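Local atomic coordinates of G protein alpha subunit (Entamoeba histolytica, PDB entry 4FID), a protein that probably binds and hydrolyses GTP as the alpha subunit of a heterotrimeric G protein, relaying signals from membrane receptors to processes inside the cell. Residues Cys46-Val49 / Val50-Met53; Glu89-Gly92 / Asp93-Leu97; Gly102-Ala105 / Thr106-Ser110; Asp117-Lys120 / Tyr121-Asn125; Thr137-Asp140 / Leu141-Asn144. One frame throughout, in Å; residues are numbered along the deposited sequence.

Interaction 1: Cys46-Val49 / Val50-Met53; sequences CSNV and VTCM
Ser47 and Thr51, one turn apart on helix 42-62, are joined by a nearly straight alpha-helical bond: Thr51 N donates to Ser47 O at 2.9 Å, with an N-H...O angle of 175°. The next rung runs from Cys52 N to Asn48 O at 3.0 Å. Segments 46-49 and 50-53 are thus one uninterrupted piece of helix, and their side chains meet round its circumference.

On the polar flank a water links three side chains. It lies 2.8 Å from Ser47 OG and 2.8 Å from Thr51 OG1, and it donates to Asn48 OD1 over 3.1 Å. The Thr51 hydroxyl reaches it because OG1 sits between the backbone N and the carbonyl carbon (chi1 72°), while the CG2 methyl lies near Ser47 O. The other end of the Asn48 amide is also engaged, since ND2 is hydrogen-bonded to Asn144 OD1, just past the end of helix 138-143. The apolar flank belongs to Val49, Val50 and Met53, a selenomethionine: Val49 leans on Leu122 and Ile129, Val50 on Phe86, and Met53 on Phe123, Leu97 and Trp98.

This two-faced pattern suits the long helix of the all-helical domain of a G-alpha subunit, about which the shorter helices gather. With its oxygen on the water and its nitrogen on Asn144, the Asn48 amide is held at both ends; this fixes the sense in which it is turned and links the helix to the chain next to the nucleotide site.

Interaction 2: Glu89-Gly92 / Asp93-Leu97; sequences ELVG and DVEAL
Leu90 O receives the amide of Val94 at 3.1 Å, the N-H pointing almost straight at it (167°). It is one rung of an i to i+4 ladder at the opening of helix 90-99, in the all-helical domain. The ladder continues from Glu95 N to Val91 O and from Ala96 N to Gly92 O, each 3.2 Å long, and the last of these oxygens takes a second, weak bond from Glu95 N.

Above the Leu90-Val94 rung the two side chains meet: both Leu90 methyls, CD1 and CD2, lie 3.9 Å from Val94 CG2, and the two groups cross obliquely. Leu90 has its CG opposite the backbone N across the CA-CB bond (chi1 -172°), which lets the isobutyl end come back over the following turn. Round the helix, Val91 and Glu95 run alongside each other in the same direction, so that Val91 CG1 borders the carboxylate oxygen OE2 of Glu95, 3.9 Å away; Glu95 also rests on Val126 and Lys127 of helix 126-129.

Asp93 behaves differently. Its carboxylate is folded back toward the carbonyls of the first turn (chi1 61°), and the polar engagement lies outside the helix, where OD2 is hydrogen-bonded to Ser73 OG and, weakly, to Lys72 N. The helix start is thereby joined to the preceding loop. Asp93 N completes the first turn, 3.2 Å from Glu89 O.

Interaction 3: Gly102-Ala105 / Thr106-Ser110; sequences GIQA and TYEES
Tyr107 lies alongside Gln104, both side chains leaving the helix in the same direction, with the amide plane turned 33° from that of the phenol ring. The pair sits on helix 101-108, a short member of the all-helical domain of this G-alpha subunit, and marks the flank on which the ring also meets Trp98 edge-to-face. Tyr107 reaches that position with CG trans to its own nitrogen (chi1 174°), and its ring further packs on Leu56 of helix 42-62. Glu108 OE1 stands at the ring's edge, in its plane.

Beneath these side chains the rungs are regular at first, with Tyr107 N bonded to Ile103 O at 2.8 Å and Glu108 N to Gln104 O at 3.1 Å. The next, from Glu109 N to Ala105 O, is stretched and weak, and Glu109 N turns instead to Thr106 O at 3.1 Å as the helix ends.

Thr106 belongs to the buried side, against Leu56, Gln59 and Ser60. Its hydroxyl needs no outside acceptor: OG1 donates to Gly102 O at 2.8 Å, while Thr106 N reaches that same oxygen from the opposite face of the carbonyl plane, at 3.1 Å.

Interaction 4: Asp117-Lys120 / Tyr121-Asn125; sequences DCAK and YLFEN. With GDP (guanosine-5'-diphosphate), chain C.
Asp117 and Cys118, just before helix 119-124, line part of the GDP pocket, and Cys118 packs on Leu122 one turn on. Cys118 CB lies 4.0 Å from the ribose O3' of GDP, and Asp117 OD1 forms a salt bridge with Lys237 of the Ras-like domain, so that this turn of the all-helical domain reaches across the nucleotide cleft.

Cys118 O starts the helix by accepting from Leu122 N at 2.9 Å, and Phe123 N to Ala119 O and Glu124 N to Lys120 O follow. The Cys118 thiol, set between backbone N and carbonyl carbon (chi1 63°), turns toward the leucine, with SG 3.7 Å from Leu122 CD1. Water takes over where the helical pattern has not yet begun, donating to Asp117 O and accepting from Tyr121 N.

Two rings each have a polar atom over one face. Ala119 O faces the Phe123 ring 3.3 Å above its plane, offset toward the rim. Asn125 ND2 is 3.5 Å above the Tyr121 ring, over its centre, and also donates to Tyr121 O at 3.0 Å, a bond that keeps this nitrogen over the ring, while OD1 is hydrogen-bonded to Arg128 NH2. The Tyr121 hydroxyl is hydrogen-bonded to Asp140 OD1, and the ring stacks with His143, a GDP-binding residue. Between Lys120 and Glu124 there is at most a long, doubtful ion pair.

Buried Leu122 and Phe123 face helix 42-62, Leu122 touching Ile45 and Phe123 touching Leu56; Leu122 also meets Ile129 of helix 126-129, and Tyr121 leads on to helix 138-143.

Interaction 5: Thr137-Asp140 / Leu141-Asn144; sequences TEED and LIHN. With GDP (guanosine-5'-diphosphate), chain C.
Thr137 and Leu141 mark the first turn of helix 138-143, Leu141 N donating to Thr137 O at 3.2 Å. The bond from Ile142 N to Glu138 O comes next. A capping box closes this end: Asp140 N donates to Thr137 OG1 at 3.2 Å, and Thr137 N returns a bond to Asp140 OD2, meeting it from above the carboxylate plane. Arg128 and Tyr134 also hold OD2, and Tyr121 OH is bonded to OD1; partners on both oxygens fix the rotation of the carboxylate.

At the other end Glu139 O takes two donors from one residue, His143 N at 3.2 Å and His143 ND1 at 3.1 Å, arriving from opposite faces of the carbonyl. The imidazole, its CG set beside the backbone N (chi1 -74°), presents ND1 with that oxygen in its ring plane, so the bond fixes which way the ring is turned. Asn144 N, bonded to Asp140 O at 2.9 Å, ends the helix beside the nucleotide, where GDP O3' lies within bonding distance of His143 O, whose place in the model is less sure.

Helix 138-143 thus stands between the two domains: Ile142 packs on Thr20, Lys23 and Gln24 of helix 18-28, which follows the P-loop, while Asp140 and Asn144 rest on Ile45 of helix 42-62.

Overall arrangement
All five contacts are local, each within a single helix, and they follow one another along the chain without nesting or crossing; none closes a long loop. Interaction 1, on the long helix 42-62, is the common neighbour, touching each of the other four. Met53 reaches interactions 2 and 3, which lie in successive helices and meet through Leu97 and Ile103. Interaction 4 then comes back against interaction 1, its centre about 9 Å away, and touches interaction 3 through Lys120 and Tyr107. Interaction 5 lies about 21 Å from interaction 2, centre to centre, but adjoins interaction 4; both border GDP, so the helical bundle ends at the cleft facing the Ras-like domain.

Interaction 1: Cys46-Val49 / Val50-Met53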
# COMPACT_ATOMS: atom_id res chain seq x y z
N CYS A 46 -2.57 -13.28 12.67
CA CYS A 46 -3.48 -14.37 12.98
C CYS A 46 -4.93 -13.89 13.04
O CYS A 46 -5.84 -14.55 12.55
CB CYS A 46 -3.05 -15.10 14.26
SG CYS A 46 -1.49 -16.03 14.05
N SER A 47 -5.14 -12.71 13.62
CA SER A 47 -6.46 -12.10 13.66
C SER A 47 -7.03 -11.79 12.26
O SER A 47 -8.20 -12.10 11.96
CB SER A 47 -6.40 -10.82 14.50
OG SER A 47 -7.67 -10.22 14.60
N ASN A 48 -6.22 -11.16 11.41
CA ASN A 48 -6.60 -10.87 10.03
C ASN A 48 -7.05 -12.11 9.23
O ASN A 48 -7.89 -12.00 8.34
CB ASN A 48 -5.46 -10.19 9.28
CG ASN A 48 -5.19 -8.80 9.76
OD1 ASN A 48 -5.98 -8.24 10.53
ND2 ASN A 48 -4.08 -8.21 9.31
N VAL A 49 -6.45 -13.27 9.52
CA VAL A 49 -6.83 -14.49 8.83
C VAL A 49 -8.32 -14.72 9.04
O VAL A 49 -9.07 -14.93 8.08
CB VAL A 49 -6.01 -15.75 9.28
CG1 VAL A 49 -6.64 -17.04 8.74
CG2 VAL A 49 -4.55 -15.66 8.84
N VAL A 50 -8.75 -14.63 10.30
CA VAL A 50 -10.14 -14.92 10.65
C VAL A 50 -11.10 -13.80 10.24
O VAL A 50 -12.14 -14.06 9.62
CB VAL A 50 -10.31 -15.26 12.14
CG1 VAL A 50 -11.78 -15.42 12.49
CG2 VAL A 50 -9.52 -16.52 12.51
N THR A 51 -10.74 -12.56 10.56
CA THR A 51 -11.66 -11.45 10.28
C THR A 51 -11.90 -11.26 8.78
O THR A 51 -13.03 -11.01 8.37
CB THR A 51 -11.24 -10.13 10.99
OG1 THR A 51 -10.07 -9.56 10.38
CG2 THR A 51 -10.98 -10.38 12.46
N CYS A 52 -10.85 -11.38 7.96
CA CYS A 52 -10.99 -11.31 6.50
C CYS A 52 -11.92 -12.38 5.96
O CYS A 52 -12.59 -12.16 4.95
CB CYS A 52 -9.65 -11.46 5.79
SG CYS A 52 -8.54 -10.02 5.80
N MSE A 53 -11.95 -13.55 6.60
CA MSE A 53 -12.79 -14.65 6.13
C MSE A 53 -14.21 -14.53 6.64
O MSE A 53 -15.15 -14.86 5.93
CB MSE A 53 -12.19 -16.02 6.49
CG MSE A 53 -13.03 -17.22 5.96
SE MSE A 53 -13.31 -17.31 3.97
CE MSE A 53 -11.54 -17.86 3.35
O HOH W 1 -8.39 -8.64 12.45

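Interaction 2: Glu89-Gly92 / Asp93-Leu97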
# COMPACT_ATOMS: atom_id res chain seq x y z
N GLU A 89 -9.53 -27.11 14.11
CA GLU A 89 -10.29 -27.13 12.86
C GLU A 89 -10.24 -25.82 12.06
O GLU A 89 -10.75 -25.75 10.94
CB GLU A 89 -11.73 -27.51 13.15
CG GLU A 89 -12.15 -27.14 14.56
CD GLU A 89 -12.59 -28.35 15.34
OE1 GLU A 89 -13.82 -28.55 15.43
OE2 GLU A 89 -11.72 -29.09 15.84
N LEU A 90 -9.62 -24.79 12.63
CA LEU A 90 -9.56 -23.51 11.94
C LEU A 90 -8.86 -23.67 10.60
O LEU A 90 -9.44 -23.37 9.56
CB LEU A 90 -8.88 -22.45 12.81
CG LEU A 90 -8.90 -21.00 12.30
CD1 LEU A 90 -7.70 -20.73 11.39
CD2 LEU A 90 -10.20 -20.68 11.59
N VAL A 91 -7.62 -24.15 10.61
CA VAL A 91 -6.90 -24.37 9.36
C VAL A 91 -7.77 -25.05 8.29
O VAL A 91 -7.86 -24.58 7.15
CB VAL A 91 -5.66 -25.24 9.58
CG1 VAL A 91 -4.85 -25.29 8.31
CG2 VAL A 91 -4.85 -24.69 10.71
N GLY A 92 -8.40 -26.14 8.67
CA GLY A 92 -9.08 -26.98 7.72
C GLY A 92 -10.19 -26.25 7.02
O GLY A 92 -10.34 -26.34 5.81
N ASP A 93 -11.00 -25.51 7.77
CA ASP A 93 -12.14 -24.88 7.12
C ASP A 93 -11.83 -23.54 6.46
O ASP A 93 -12.57 -23.10 5.59
CB ASP A 93 -13.41 -24.91 7.98
CG ASP A 93 -13.27 -24.18 9.27
OD1 ASP A 93 -12.14 -23.71 9.54
OD2 ASP A 93 -14.29 -24.05 9.97
N VAL A 94 -10.72 -22.92 6.82
CA VAL A 94 -10.20 -21.84 6.01
C VAL A 94 -9.90 -22.34 4.58
O VAL A 94 -10.24 -21.66 3.61
CB VAL A 94 -8.96 -21.14 6.63
CG1 VAL A 94 -8.25 -20.26 5.59
CG2 VAL A 94 -9.35 -20.32 7.85
N GLU A 95 -9.28 -23.51 4.46
CA GLU A 95 -8.92 -24.05 3.13
C GLU A 95 -10.14 -24.47 2.31
O GLU A 95 -10.19 -24.22 1.10
CB GLU A 95 -8.00 -25.24 3.25
CG GLU A 95 -6.61 -24.93 3.67
CD GLU A 95 -5.96 -26.13 4.30
OE1 GLU A 95 -6.70 -27.08 4.64
OE2 GLU A 95 -4.72 -26.13 4.46
N ALA A 96 -11.08 -25.13 2.97
CA ALA A 96 -12.36 -25.48 2.34
C ALA A 96 -13.15 -24.24 1.95
O ALA A 96 -13.65 -24.14 0.83
CB ALA A 96 -13.19 -26.37 3.27
N LEU A 97 -13.25 -23.28 2.87
CA LEU A 97 -13.95 -22.04 2.58
C LEU A 97 -13.39 -21.35 1.35
O LEU A 97 -14.13 -20.97 0.45
CB LEU A 97 -13.92 -21.11 3.79
CG LEU A 97 -14.90 -21.44 4.93
CD1 LEU A 97 -14.54 -20.69 6.22
CD2 LEU A 97 -16.34 -21.17 4.50

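Interaction 3: Gly102-Ala105 / Thr106-Ser110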
# COMPACT_ATOMS: atom_id res chain seq x y z
N GLY A 102 -19.07 -20.41 -3.57
CA GLY A 102 -19.78 -19.19 -3.19
C GLY A 102 -18.88 -18.10 -2.64
O GLY A 102 -19.12 -16.91 -2.86
N ILE A 103 -17.85 -18.53 -1.91
CA ILE A 103 -16.86 -17.64 -1.36
C ILE A 103 -16.02 -17.03 -2.50
O ILE A 103 -15.77 -15.82 -2.56
CB ILE A 103 -15.99 -18.40 -0.35
CG1 ILE A 103 -16.81 -18.73 0.89
CG2 ILE A 103 -14.78 -17.56 0.10
CD1 ILE A 103 -17.15 -17.48 1.74
N GLN A 104 -15.61 -17.89 -3.43
CA GLN A 104 -14.86 -17.43 -4.58
C GLN A 104 -15.65 -16.39 -5.39
O GLN A 104 -15.12 -15.35 -5.77
CB GLN A 104 -14.46 -18.63 -5.44
CG GLN A 104 -13.15 -18.45 -6.18
CD GLN A 104 -12.00 -18.05 -5.26
OE1 GLN A 104 -11.94 -18.46 -4.10
NE2 GLN A 104 -11.08 -17.25 -5.79
N ALA A 105 -16.93 -16.67 -5.64
CA ALA A 105 -17.82 -15.71 -6.31
C ALA A 105 -17.91 -14.37 -5.56
O ALA A 105 -17.99 -13.29 -6.17
CB ALA A 105 -19.21 -16.32 -6.48
N THR A 106 -17.91 -14.45 -4.23
CA THR A 106 -18.01 -13.27 -3.38
C THR A 106 -16.70 -12.49 -3.41
O THR A 106 -16.69 -11.25 -3.39
CB THR A 106 -18.33 -13.68 -1.94
OG1 THR A 106 -19.61 -14.33 -1.89
CG2 THR A 106 -18.33 -12.46 -1.01
N TYR A 107 -15.59 -13.23 -3.48
CA TYR A 107 -14.27 -12.60 -3.54
C TYR A 107 -14.13 -11.78 -4.82
O TYR A 107 -13.57 -10.70 -4.80
CB TYR A 107 -13.16 -13.64 -3.43
CG TYR A 107 -11.77 -13.08 -3.64
CD1 TYR A 107 -11.06 -12.49 -2.60
CD2 TYR A 107 -11.15 -13.16 -4.89
CE1 TYR A 107 -9.79 -11.98 -2.80
CE2 TYR A 107 -9.88 -12.66 -5.10
CZ TYR A 107 -9.20 -12.08 -4.05
OH TYR A 107 -7.94 -11.58 -4.25
N GLU A 108 -14.66 -12.31 -5.93
CA GLU A 108 -14.63 -11.61 -7.21
C GLU A 108 -15.48 -10.33 -7.23
O GLU A 108 -15.29 -9.47 -8.08
CB GLU A 108 -15.05 -12.54 -8.35
CG GLU A 108 -14.17 -13.78 -8.48
CD GLU A 108 -12.68 -13.45 -8.51
OE1 GLU A 108 -11.85 -14.34 -8.19
OE2 GLU A 108 -12.34 -12.30 -8.85
N GLU A 109 -16.42 -10.21 -6.30
CA GLU A 109 -17.19 -8.97 -6.20
C GLU A 109 -16.58 -8.04 -5.14
O GLU A 109 -17.23 -7.14 -4.63
CB GLU A 109 -18.67 -9.25 -5.92
CG GLU A 109 -19.36 -10.05 -7.03
CD GLU A 109 -20.88 -10.10 -6.89
OE1 GLU A 109 -21.55 -10.66 -7.79
OE2 GLU A 109 -21.42 -9.58 -5.89
N SER A 110 -15.31 -8.27 -4.84
CA SER A 110 -14.54 -7.49 -3.89
C SER A 110 -14.75 -5.97 -4.01
O SER A 110 -14.56 -5.23 -3.04
CB SER A 110 -13.07 -7.79 -4.11
OG SER A 110 -12.32 -7.50 -2.95

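Interaction 4: Asp117-Lys120 / Tyr121-Asn125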
# COMPACT_ATOMS: atom_id res chain seq x y z
N ASP A 117 -6.44 -5.80 1.31
CA ASP A 117 -5.65 -6.34 0.20
C ASP A 117 -4.96 -7.67 0.53
O ASP A 117 -4.66 -8.46 -0.37
CB ASP A 117 -4.57 -5.34 -0.24
CG ASP A 117 -5.15 -4.04 -0.82
OD1 ASP A 117 -4.36 -3.14 -1.20
OD2 ASP A 117 -6.40 -3.90 -0.90
N CYS A 118 -4.69 -7.90 1.81
CA CYS A 118 -3.87 -9.03 2.21
C CYS A 118 -4.64 -10.35 2.32
O CYS A 118 -4.06 -11.38 2.67
CB CYS A 118 -3.19 -8.72 3.54
SG CYS A 118 -4.37 -8.49 4.88
N ALA A 119 -5.94 -10.31 2.01
CA ALA A 119 -6.83 -11.44 2.27
C ALA A 119 -6.36 -12.74 1.62
O ALA A 119 -6.09 -13.73 2.31
CB ALA A 119 -8.26 -11.12 1.86
N LYS A 120 -6.28 -12.74 0.29
CA LYS A 120 -5.82 -13.90 -0.47
C LYS A 120 -4.47 -14.41 0.01
O LYS A 120 -4.28 -15.62 0.18
CB LYS A 120 -5.76 -13.58 -1.96
CG LYS A 120 -5.09 -14.67 -2.80
CD LYS A 120 -5.40 -14.46 -4.28
CE LYS A 120 -4.62 -15.41 -5.18
NZ LYS A 120 -4.94 -15.19 -6.63
N TYR A 121 -3.53 -13.50 0.26
CA TYR A 121 -2.22 -13.93 0.76
C TYR A 121 -2.38 -14.68 2.07
O TYR A 121 -1.81 -15.75 2.24
CB TYR A 121 -1.26 -12.75 0.92
CG TYR A 121 0.10 -13.10 1.51
CD1 TYR A 121 1.19 -13.35 0.68
CD2 TYR A 121 0.30 -13.14 2.89
CE1 TYR A 121 2.44 -13.66 1.22
CE2 TYR A 121 1.54 -13.45 3.44
CZ TYR A 121 2.61 -13.70 2.59
OH TYR A 121 3.87 -14.00 3.12
N LEU A 122 -3.16 -14.13 2.99
CA LEU A 122 -3.37 -14.81 4.27
C LEU A 122 -3.91 -16.22 4.09
O LEU A 122 -3.37 -17.16 4.64
CB LEU A 122 -4.23 -13.98 5.23
CG LEU A 122 -3.51 -12.70 5.69
CD1 LEU A 122 -4.34 -11.76 6.62
CD2 LEU A 122 -2.20 -13.08 6.32
N PHE A 123 -4.95 -16.37 3.28
CA PHE A 123 -5.54 -17.68 3.01
C PHE A 123 -4.55 -18.68 2.38
O PHE A 123 -4.45 -19.83 2.81
CB PHE A 123 -6.78 -17.53 2.13
CG PHE A 123 -7.80 -16.58 2.71
CD1 PHE A 123 -7.86 -16.37 4.09
CD2 PHE A 123 -8.69 -15.89 1.90
CE1 PHE A 123 -8.78 -15.48 4.63
CE2 PHE A 123 -9.62 -15.01 2.44
CZ PHE A 123 -9.66 -14.81 3.81
N GLU A 124 -3.81 -18.24 1.38
CA GLU A 124 -2.85 -19.13 0.75
C GLU A 124 -1.72 -19.55 1.67
O GLU A 124 -0.97 -20.47 1.37
CB GLU A 124 -2.31 -18.50 -0.53
CG GLU A 124 -3.38 -18.40 -1.61
CD GLU A 124 -2.96 -17.55 -2.79
OE1 GLU A 124 -1.85 -16.99 -2.79
OE2 GLU A 124 -3.78 -17.45 -3.72
N ASN A 125 -1.60 -18.87 2.81
CA ASN A 125 -0.50 -19.10 3.73
C ASN A 125 -0.96 -19.63 5.07
O ASN A 125 -0.17 -19.68 6.03
CB ASN A 125 0.33 -17.83 3.91
CG ASN A 125 1.33 -17.62 2.77
OD1 ASN A 125 2.44 -18.13 2.82
ND2 ASN A 125 0.94 -16.87 1.74
PB GDP C . -0.11 3.31 4.89
O1B GDP C . 0.44 2.89 6.23
O2B GDP C . -1.37 4.11 5.10
O3B GDP C . 0.94 4.17 4.23
O3A GDP C . -0.47 2.04 3.94
PA GDP C . 0.03 0.52 4.21
O1A GDP C . 1.49 0.33 3.82
O2A GDP C . -0.18 0.10 5.65
O5' GDP C . -0.93 -0.38 3.26
C5' GDP C . -1.75 -1.40 3.84
C4' GDP C . -1.96 -2.59 2.89
O4' GDP C . -1.73 -2.25 1.51
C3' GDP C . -1.05 -3.78 3.22
O3' GDP C . -1.86 -4.96 3.45
C2' GDP C . -0.15 -3.94 2.00
O2' GDP C . 0.19 -5.32 1.77
C1' GDP C . -0.99 -3.30 0.88
N9 GDP C . -0.17 -2.81 -0.26
C8 GDP C . 0.67 -1.75 -0.30
N7 GDP C . 1.24 -1.62 -1.52
C5 GDP C . 0.76 -2.60 -2.31
C6 GDP C . 0.94 -3.06 -3.71
O6 GDP C . 1.71 -2.46 -4.49
N1 GDP C . 0.27 -4.14 -4.12
C2 GDP C . -0.58 -4.81 -3.31
N2 GDP C . -1.23 -5.88 -3.81
N3 GDP C . -0.80 -4.45 -2.02
C4 GDP C . -0.17 -3.38 -1.47
O HOH W 2 -3.14 -10.68 -0.62

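Interaction 5: Thr137-Asp140 / Leu141-Asn144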
# COMPACT_ATOMS: atom_id res chain seq x y z
N THR A 137 7.37 -14.08 8.81
CA THR A 137 8.53 -13.80 7.99
C THR A 137 8.47 -12.35 7.48
O THR A 137 7.44 -11.68 7.59
CB THR A 137 8.54 -14.71 6.77
OG1 THR A 137 7.49 -14.31 5.87
CG2 THR A 137 8.33 -16.14 7.17
N GLU A 138 9.57 -11.85 6.92
CA GLU A 138 9.58 -10.50 6.35
C GLU A 138 8.54 -10.37 5.26
O GLU A 138 7.97 -9.29 5.07
CB GLU A 138 10.95 -10.13 5.82
CG GLU A 138 12.00 -9.98 6.93
CD GLU A 138 13.35 -9.54 6.42
OE1 GLU A 138 14.05 -8.79 7.12
OE2 GLU A 138 13.73 -9.95 5.30
N GLU A 139 8.24 -11.47 4.58
CA GLU A 139 7.26 -11.40 3.49
C GLU A 139 5.84 -11.22 4.09
O GLU A 139 5.04 -10.44 3.58
CB GLU A 139 7.40 -12.61 2.56
CG GLU A 139 6.74 -12.48 1.19
CD GLU A 139 7.35 -11.37 0.35
OE1 GLU A 139 8.59 -11.30 0.26
OE2 GLU A 139 6.58 -10.56 -0.23
N ASP A 140 5.55 -11.90 5.18
CA ASP A 140 4.29 -11.67 5.89
C ASP A 140 4.15 -10.20 6.26
O ASP A 140 3.09 -9.62 6.09
CB ASP A 140 4.19 -12.56 7.14
CG ASP A 140 4.19 -14.06 6.81
OD1 ASP A 140 3.91 -14.38 5.63
OD2 ASP A 140 4.47 -14.90 7.70
N LEU A 141 5.21 -9.59 6.78
CA LEU A 141 5.14 -8.20 7.21
C LEU A 141 4.87 -7.26 6.03
O LEU A 141 4.21 -6.23 6.21
CB LEU A 141 6.42 -7.76 7.92
CG LEU A 141 6.53 -7.79 9.44
CD1 LEU A 141 6.05 -9.13 10.02
CD2 LEU A 141 7.98 -7.48 9.88
N ILE A 142 5.39 -7.61 4.85
CA ILE A 142 5.15 -6.83 3.64
C ILE A 142 3.66 -6.84 3.30
O ILE A 142 3.09 -5.81 2.95
CB ILE A 142 5.91 -7.40 2.42
CG1 ILE A 142 7.43 -7.14 2.54
CG2 ILE A 142 5.31 -6.85 1.09
CD1 ILE A 142 7.77 -5.70 2.69
N HIS A 143 3.04 -8.01 3.43
CA HIS A 143 1.66 -8.19 2.97
C HIS A 143 0.61 -7.88 4.01
O HIS A 143 -0.56 -7.70 3.68
CB HIS A 143 1.43 -9.60 2.45
CG HIS A 143 2.06 -9.86 1.13
ND1 HIS A 143 3.36 -10.30 0.99
CD2 HIS A 143 1.56 -9.75 -0.13
CE1 HIS A 143 3.64 -10.45 -0.29
NE2 HIS A 143 2.57 -10.12 -0.99
N ASN A 144 1.00 -7.83 5.27
CA ASN A 144 -0.00 -7.62 6.29
C ASN A 144 -0.37 -6.17 6.48
O ASN A 144 0.45 -5.28 6.34
CB ASN A 144 0.40 -8.23 7.62
CG ASN A 144 -0.77 -8.35 8.56
OD1 ASN A 144 -1.78 -8.94 8.19
ND2 ASN A 144 -0.65 -7.78 9.77
PB GDP C . -0.11 3.31 4.89
O1B GDP C . 0.44 2.89 6.23
O2B GDP C . -1.37 4.11 5.10
O3B GDP C . 0.94 4.17 4.23
O3A GDP C . -0.47 2.04 3.94
PA GDP C . 0.03 0.52 4.21
O1A GDP C . 1.49 0.33 3.82
O2A GDP C . -0.18 0.10 5.65
O5' GDP C . -0.93 -0.38 3.26
C5' GDP C . -1.75 -1.40 3.84
C4' GDP C . -1.96 -2.59 2.89
O4' GDP C . -1.73 -2.25 1.51
C3' GDP C . -1.05 -3.78 3.22
O3' GDP C . -1.86 -4.96 3.45
C2' GDP C . -0.15 -3.94 2.00
O2' GDP C . 0.19 -5.32 1.77
C1' GDP C . -0.99 -3.30 0.88
N9 GDP C . -0.17 -2.81 -0.26
C8 GDP C . 0.67 -1.75 -0.30
N7 GDP C . 1.24 -1.62 -1.52
C5 GDP C . 0.76 -2.60 -2.31
C6 GDP C . 0.94 -3.06 -3.71
O6 GDP C . 1.71 -2.46 -4.49
N1 GDP C . 0.27 -4.14 -4.12
C2 GDP C . -0.58 -4.81 -3.31
N2 GDP C . -1.23 -5.88 -3.81
N3 GDP C . -0.80 -4.45 -2.02
C4 GDP C . -0.17 -3.38 -1.47